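Local structure of dTDP-4-dehydrorhamnose reductase (Sulfolobus tokodaii, 2GGS) at residues 42-46 against 82-87; 1-5 against 52-58. The protein binds NADPH in a Rossmann-type domain and probably acts as a dTDP-4-dehydrorhamnose reductase, an oxidoreductase of sugar-nucleotide metabolism. All coordinates share one frame; numbering follows the deposited sequence.

Contact 1: 42-46 against 82-87. With NDP (NADPH dihydro-nicotinamide-adenine-dinucleotide phosphate), chain C.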
# COMPACT_ATOMS: atom_id res chain seq x y z
N ASP A 42 -15.87 -6.72 8.13
CA ASP A 42 -14.66 -7.49 8.33
C ASP A 42 -14.48 -8.39 7.14
O ASP A 42 -15.27 -9.33 6.93
CB ASP A 42 -14.77 -8.33 9.61
CG ASP A 42 -13.48 -9.06 9.96
OD1 ASP A 42 -12.62 -9.31 9.05
OD2 ASP A 42 -13.29 -9.40 11.16
N LEU A 43 -13.43 -8.14 6.36
CA LEU A 43 -13.15 -8.92 5.15
C LEU A 43 -12.81 -10.40 5.40
O LEU A 43 -12.82 -11.21 4.46
CB LEU A 43 -12.03 -8.27 4.34
CG LEU A 43 -12.47 -7.37 3.19
CD1 LEU A 43 -13.51 -6.32 3.61
CD2 LEU A 43 -11.26 -6.72 2.52
N THR A 44 -12.53 -10.76 6.66
CA THR A 44 -12.25 -12.17 7.01
C THR A 44 -13.54 -12.96 7.32
O THR A 44 -13.48 -14.17 7.55
CB THR A 44 -11.24 -12.32 8.17
OG1 THR A 44 -11.80 -11.84 9.39
CG2 THR A 44 -9.89 -11.58 7.84
N ASP A 45 -14.67 -12.29 7.31
CA ASP A 45 -15.98 -12.97 7.37
C ASP A 45 -16.41 -13.21 5.91
O ASP A 45 -17.18 -12.42 5.33
CB ASP A 45 -16.99 -12.13 8.18
CG ASP A 45 -18.37 -12.81 8.32
OD1 ASP A 45 -18.66 -13.80 7.61
OD2 ASP A 45 -19.17 -12.32 9.12
N PHE A 46 -15.90 -14.28 5.31
CA PHE A 46 -16.01 -14.46 3.87
C PHE A 46 -17.44 -14.46 3.30
O PHE A 46 -17.69 -13.80 2.30
CB PHE A 46 -15.15 -15.62 3.32
CG PHE A 46 -13.69 -15.59 3.77
CD1 PHE A 46 -12.96 -14.38 3.79
CD2 PHE A 46 -13.04 -16.77 4.13
CE1 PHE A 46 -11.61 -14.37 4.22
CE2 PHE A 46 -11.69 -16.77 4.54
CZ PHE A 46 -10.98 -15.55 4.58
N LYS A 82 -5.25 -14.62 6.45
CA LYS A 82 -6.64 -14.49 6.20
C LYS A 82 -7.02 -13.19 5.56
O LYS A 82 -7.91 -13.18 4.71
CB LYS A 82 -7.41 -14.59 7.51
CG LYS A 82 -7.53 -16.02 7.96
CD LYS A 82 -8.91 -16.24 8.59
CE LYS A 82 -8.85 -16.14 10.11
NZ LYS A 82 -8.36 -17.43 10.72
N ILE A 83 -6.38 -12.10 5.97
CA ILE A 83 -6.75 -10.79 5.43
C ILE A 83 -5.90 -10.47 4.19
O ILE A 83 -6.44 -9.97 3.22
CB ILE A 83 -6.71 -9.64 6.49
CG1 ILE A 83 -7.22 -8.29 5.94
CG2 ILE A 83 -5.29 -9.47 7.09
CD1 ILE A 83 -8.56 -8.31 5.23
N ASN A 84 -4.59 -10.76 4.27
CA ASN A 84 -3.69 -10.34 3.17
C ASN A 84 -3.76 -11.25 1.97
O ASN A 84 -3.44 -10.82 0.83
CB ASN A 84 -2.26 -10.29 3.68
CG ASN A 84 -2.00 -9.12 4.58
OD1 ASN A 84 -2.83 -8.21 4.73
ND2 ASN A 84 -0.80 -9.11 5.15
N ALA A 85 -4.18 -12.49 2.19
CA ALA A 85 -4.25 -13.45 1.10
C ALA A 85 -5.67 -13.99 0.90
O ALA A 85 -6.31 -13.76 -0.14
CB ALA A 85 -3.24 -14.60 1.31
N GLU A 86 -6.23 -14.68 1.90
CA GLU A 86 -7.45 -15.44 1.63
C GLU A 86 -8.65 -14.54 1.27
O GLU A 86 -9.44 -14.92 0.44
CB GLU A 86 -7.80 -16.35 2.83
CG GLU A 86 -8.73 -17.50 2.42
CD GLU A 86 -8.81 -18.58 3.48
OE1 GLU A 86 -8.31 -18.35 4.61
OE2 GLU A 86 -9.38 -19.65 3.16
N ALA A 87 -8.77 -13.36 1.88
CA ALA A 87 -9.88 -12.44 1.58
C ALA A 87 -9.90 -12.11 0.11
O ALA A 87 -10.97 -11.92 -0.47
CB ALA A 87 -9.80 -11.16 2.44
PA NDP C . -3.31 1.03 6.44
O1A NDP C . -2.66 0.23 7.49
O2A NDP C . -3.32 2.49 6.71
O5B NDP C . -4.80 0.57 6.19
C5B NDP C . -5.17 -0.79 6.29
C4B NDP C . -6.63 -0.84 5.95
O4B NDP C . -7.01 -2.22 5.89
C3B NDP C . -7.52 -0.11 6.94
O3B NDP C . -8.51 0.58 6.23
C2B NDP C . -8.13 -1.27 7.72
O2B NDP C . -9.39 -0.89 8.18
C1B NDP C . -8.23 -2.31 6.61
N9A NDP C . -8.38 -3.66 7.15
C8A NDP C . -7.43 -4.39 7.81
N7A NDP C . -7.99 -5.58 8.17
C5A NDP C . -9.26 -5.59 7.74
C6A NDP C . -10.29 -6.54 7.84
N6A NDP C . -10.10 -7.67 8.57
N1A NDP C . -11.50 -6.20 7.30
C2A NDP C . -11.74 -4.99 6.65
N3A NDP C . -10.73 -4.07 6.57
C4A NDP C . -9.53 -4.37 7.11
O3 NDP C . -2.54 0.58 5.09
PN NDP C . -2.10 1.53 3.85
O1N NDP C . -3.13 2.45 3.42
O2N NDP C . -0.77 2.00 4.27
O5D NDP C . -1.85 0.39 2.75
C5D NDP C . -2.75 0.25 1.65
C4D NDP C . -2.36 -0.93 0.77
O4D NDP C . -1.06 -0.71 0.28
C3D NDP C . -2.32 -2.28 1.49
O3D NDP C . -2.70 -3.20 0.51
C2D NDP C . -0.86 -2.46 1.84
O2D NDP C . -0.56 -3.84 1.99
C1D NDP C . -0.22 -1.82 0.58
N1N NDP C . 1.15 -1.38 0.87
C2N NDP C . 1.36 -0.63 1.99
C3N NDP C . 2.57 -0.01 2.24
C7N NDP C . 2.73 0.81 3.48
O7N NDP C . 4.02 1.24 3.85
N7N NDP C . 1.66 1.10 4.22
C4N NDP C . 3.73 -0.16 1.27
C5N NDP C . 3.42 -1.04 0.08
C6N NDP C . 2.14 -1.60 -0.07
P2B NDP C . -9.67 -0.46 9.76
O1X NDP C . -10.94 0.27 9.66
O2X NDP C . -8.52 0.36 10.24
O3X NDP C . -9.77 -1.74 10.64
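K82 meets the 42-46 loop with the base of its side chain: its CB lies 3.9 Å from CG2 of T44, while the chain beyond bends away. The carbonyl O of K82 lies at the edge of the F46 ring, near its plane, and also accepts from the backbone N of A87, which marks the wider pi-type turn here. At I83, CG1 stands anti to the backbone N (chi1 -175°), which sends it toward the adenine, and the bend at the next torsion brings CD1 within 3.6 Å of CB of L43. This is the adenine pocket of the Rossmann fold. The backbone N of L43 donates to N1A of NADPH at 2.9 Å. N6A donates to OD1 of D42 at 3.0 Å, nearly straight at 171°. That oxygen closes an Asx turn as well, taking the N and OG1 of T44 from one face of the carboxylate. E86 sends its aliphatic chain across F46 at about a right angle; its CD is 3.6 Å from CE2, with carboxylate and ring planes 53° apart. Last comes A87, whose CB sits 3.6 Å from the carbonyl O of L43, while its CA approaches CE1 of F46, a ring also stacked with H90.

Contact 2: 1-5 against 52-58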
# COMPACT_ATOMS: atom_id res chain seq x y z
N MET A 1 -21.55 2.60 -5.85
CA MET A 1 -21.69 1.48 -6.81
C MET A 1 -20.96 1.76 -8.10
O MET A 1 -20.93 0.93 -8.99
CB MET A 1 -23.16 1.17 -7.07
CG MET A 1 -23.74 1.93 -8.23
SD MET A 1 -25.22 1.12 -8.81
CE MET A 1 -24.46 -0.49 -8.96
N ARG A 2 -20.36 2.93 -8.21
CA ARG A 2 -19.26 3.06 -9.12
C ARG A 2 -18.20 2.18 -8.41
O ARG A 2 -18.05 1.02 -8.78
CB ARG A 2 -18.86 4.53 -9.30
CG ARG A 2 -17.59 4.77 -10.08
CD ARG A 2 -17.89 5.44 -11.43
NE ARG A 2 -18.21 4.48 -12.48
CZ ARG A 2 -17.35 3.57 -12.95
NH1 ARG A 2 -16.11 3.49 -12.45
NH2 ARG A 2 -17.72 2.74 -13.92
N THR A 3 -17.60 2.63 -7.32
CA THR A 3 -16.34 2.08 -6.84
C THR A 3 -16.45 1.67 -5.37
O THR A 3 -16.67 2.45 -4.55
CB THR A 3 -15.20 3.09 -7.03
OG1 THR A 3 -15.06 3.40 -8.42
CG2 THR A 3 -13.86 2.46 -6.67
N LEU A 4 -16.18 0.42 -4.94
CA LEU A 4 -15.88 -0.13 -3.62
C LEU A 4 -14.39 -0.02 -3.30
O LEU A 4 -13.58 -0.45 -4.07
CB LEU A 4 -16.33 -1.59 -3.53
CG LEU A 4 -16.09 -2.29 -2.19
CD1 LEU A 4 -16.90 -1.62 -1.09
CD2 LEU A 4 -16.44 -3.77 -2.29
N ILE A 5 -14.20 0.67 -2.21
CA ILE A 5 -12.86 0.81 -1.71
C ILE A 5 -12.75 0.05 -0.41
O ILE A 5 -13.23 0.49 0.53
CB ILE A 5 -12.48 2.27 -1.41
CG1 ILE A 5 -12.61 3.10 -2.66
CG2 ILE A 5 -11.05 2.37 -0.85
CD1 ILE A 5 -12.48 4.52 -2.43
N PHE A 52 -21.84 -8.82 0.46
CA PHE A 52 -21.76 -7.35 0.41
C PHE A 52 -21.45 -6.91 -1.00
O PHE A 52 -22.09 -5.99 -1.54
CB PHE A 52 -20.70 -6.86 1.41
CG PHE A 52 -20.63 -5.38 1.53
CD1 PHE A 52 -21.49 -4.69 2.38
CD2 PHE A 52 -19.76 -4.65 0.72
CE1 PHE A 52 -21.43 -3.29 2.48
CE2 PHE A 52 -19.73 -3.26 0.79
CZ PHE A 52 -20.55 -2.59 1.65
N ILE A 53 -20.49 -7.61 -1.63
CA ILE A 53 -20.08 -7.26 -2.97
C ILE A 53 -21.22 -7.47 -3.96
O ILE A 53 -21.49 -6.60 -4.79
CB ILE A 53 -18.80 -8.06 -3.37
CG1 ILE A 53 -17.59 -7.49 -2.61
CG2 ILE A 53 -18.55 -8.00 -4.89
CD1 ILE A 53 -16.34 -8.36 -2.64
N ILE A 54 -21.88 -8.62 -3.84
CA ILE A 54 -22.95 -8.98 -4.75
C ILE A 54 -24.16 -8.05 -4.59
O ILE A 54 -24.80 -7.70 -5.58
CB ILE A 54 -23.30 -10.49 -4.64
CG1 ILE A 54 -22.09 -11.32 -5.10
CG2 ILE A 54 -24.55 -10.84 -5.50
CD1 ILE A 54 -22.09 -12.75 -4.65
N LYS A 55 -24.44 -7.64 -3.35
CA LYS A 55 -25.52 -6.68 -3.06
C LYS A 55 -25.21 -5.25 -3.54
O LYS A 55 -26.05 -4.62 -4.17
CB LYS A 55 -25.93 -6.70 -1.57
CG LYS A 55 -26.54 -8.03 -1.08
CD LYS A 55 -27.89 -8.35 -1.78
CE LYS A 55 -28.30 -9.83 -1.62
NZ LYS A 55 -28.32 -10.27 -0.20
N LYS A 56 -24.01 -4.74 -3.25
CA LYS A 56 -23.68 -3.34 -3.55
C LYS A 56 -23.35 -3.10 -5.01
O LYS A 56 -23.43 -1.96 -5.49
CB LYS A 56 -22.55 -2.84 -2.66
CG LYS A 56 -22.83 -2.89 -1.16
CD LYS A 56 -24.13 -2.20 -0.73
CE LYS A 56 -24.28 -2.29 0.79
NZ LYS A 56 -25.59 -1.79 1.32
N ARG A 57 -22.97 -4.18 -5.73
CA ARG A 57 -22.74 -4.11 -7.17
C ARG A 57 -21.74 -3.01 -7.60
O ARG A 57 -22.04 -2.17 -8.45
CB ARG A 57 -24.09 -3.97 -7.92
CG ARG A 57 -25.03 -5.19 -7.65
CD ARG A 57 -26.25 -5.21 -8.56
NE ARG A 57 -25.93 -4.96 -9.96
CZ ARG A 57 -25.54 -5.91 -10.81
NH1 ARG A 57 -25.40 -7.15 -10.37
NH2 ARG A 57 -25.23 -5.62 -12.08
N PRO A 58 -20.54 -3.01 -7.00
CA PRO A 58 -19.55 -2.04 -7.53
C PRO A 58 -19.14 -2.34 -8.96
O PRO A 58 -18.97 -3.51 -9.32
CB PRO A 58 -18.37 -2.19 -6.55
CG PRO A 58 -18.49 -3.65 -6.05
CD PRO A 58 -20.02 -3.79 -5.87
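L4 projects from the strand into a hollow formed by F52, I53 and P58. Its CG is anti to the backbone N (chi1 -179°), and the two methyls part, one to each of two helix side chains: CD1 meets the edge of the F52 ring at CE2, 3.8 Å away and near the ring plane, whereas CD2 lies 3.9 Å from CG1 of I53, the two side chains crossing at about a right angle. Nearer the backbone, CB of L4 rests 3.7 Å from CB of P58. V29 and I27 of the adjoining strand also touch L4, so this knob belongs to the layer between sheet and helix of the Rossmann fold. At the chain start, M1 lies alongside R57, pointing the same way, with CE 3.7 Å from CB of R57. R57 leaves the helix with positive phi (54°), and P58, extended, runs on past residues 1-2. CA of P58 lies 3.6 Å from the carbonyl O of M1, a CA-H...O contact. No conventional hydrogen bond joins the two segments; with apolar packing around L4 carrying the interior part and the CA-H...O contact at the chain start, the fit depends on shape rather than on directed bonds.

In the fold
From the N terminus, strand 3-6 enters the seven-stranded parallel sheet between strands 26-30 and 60-63, and the chain passes through helix 11-20 and strands 26-30 and 39-40 before the loop 42-46 leads into helix 46-56. The end of that helix returns to the first strand, closing contact 2; the chain then forms strand 60-63, beside strand 3-6, and reaches helix 77-97, where contact 1 closes. Because 42-46 lies between 1-5 and 52-58 while 82-87 follows both, the two loops cross. Helix 46-56 thus joins them: contact 1 involves its start and contact 2 its end, with centres about 17 Å apart. Contact 2 ties it to the sheet; contact 1 links its entry loop to helix 77-97 beside the adenine.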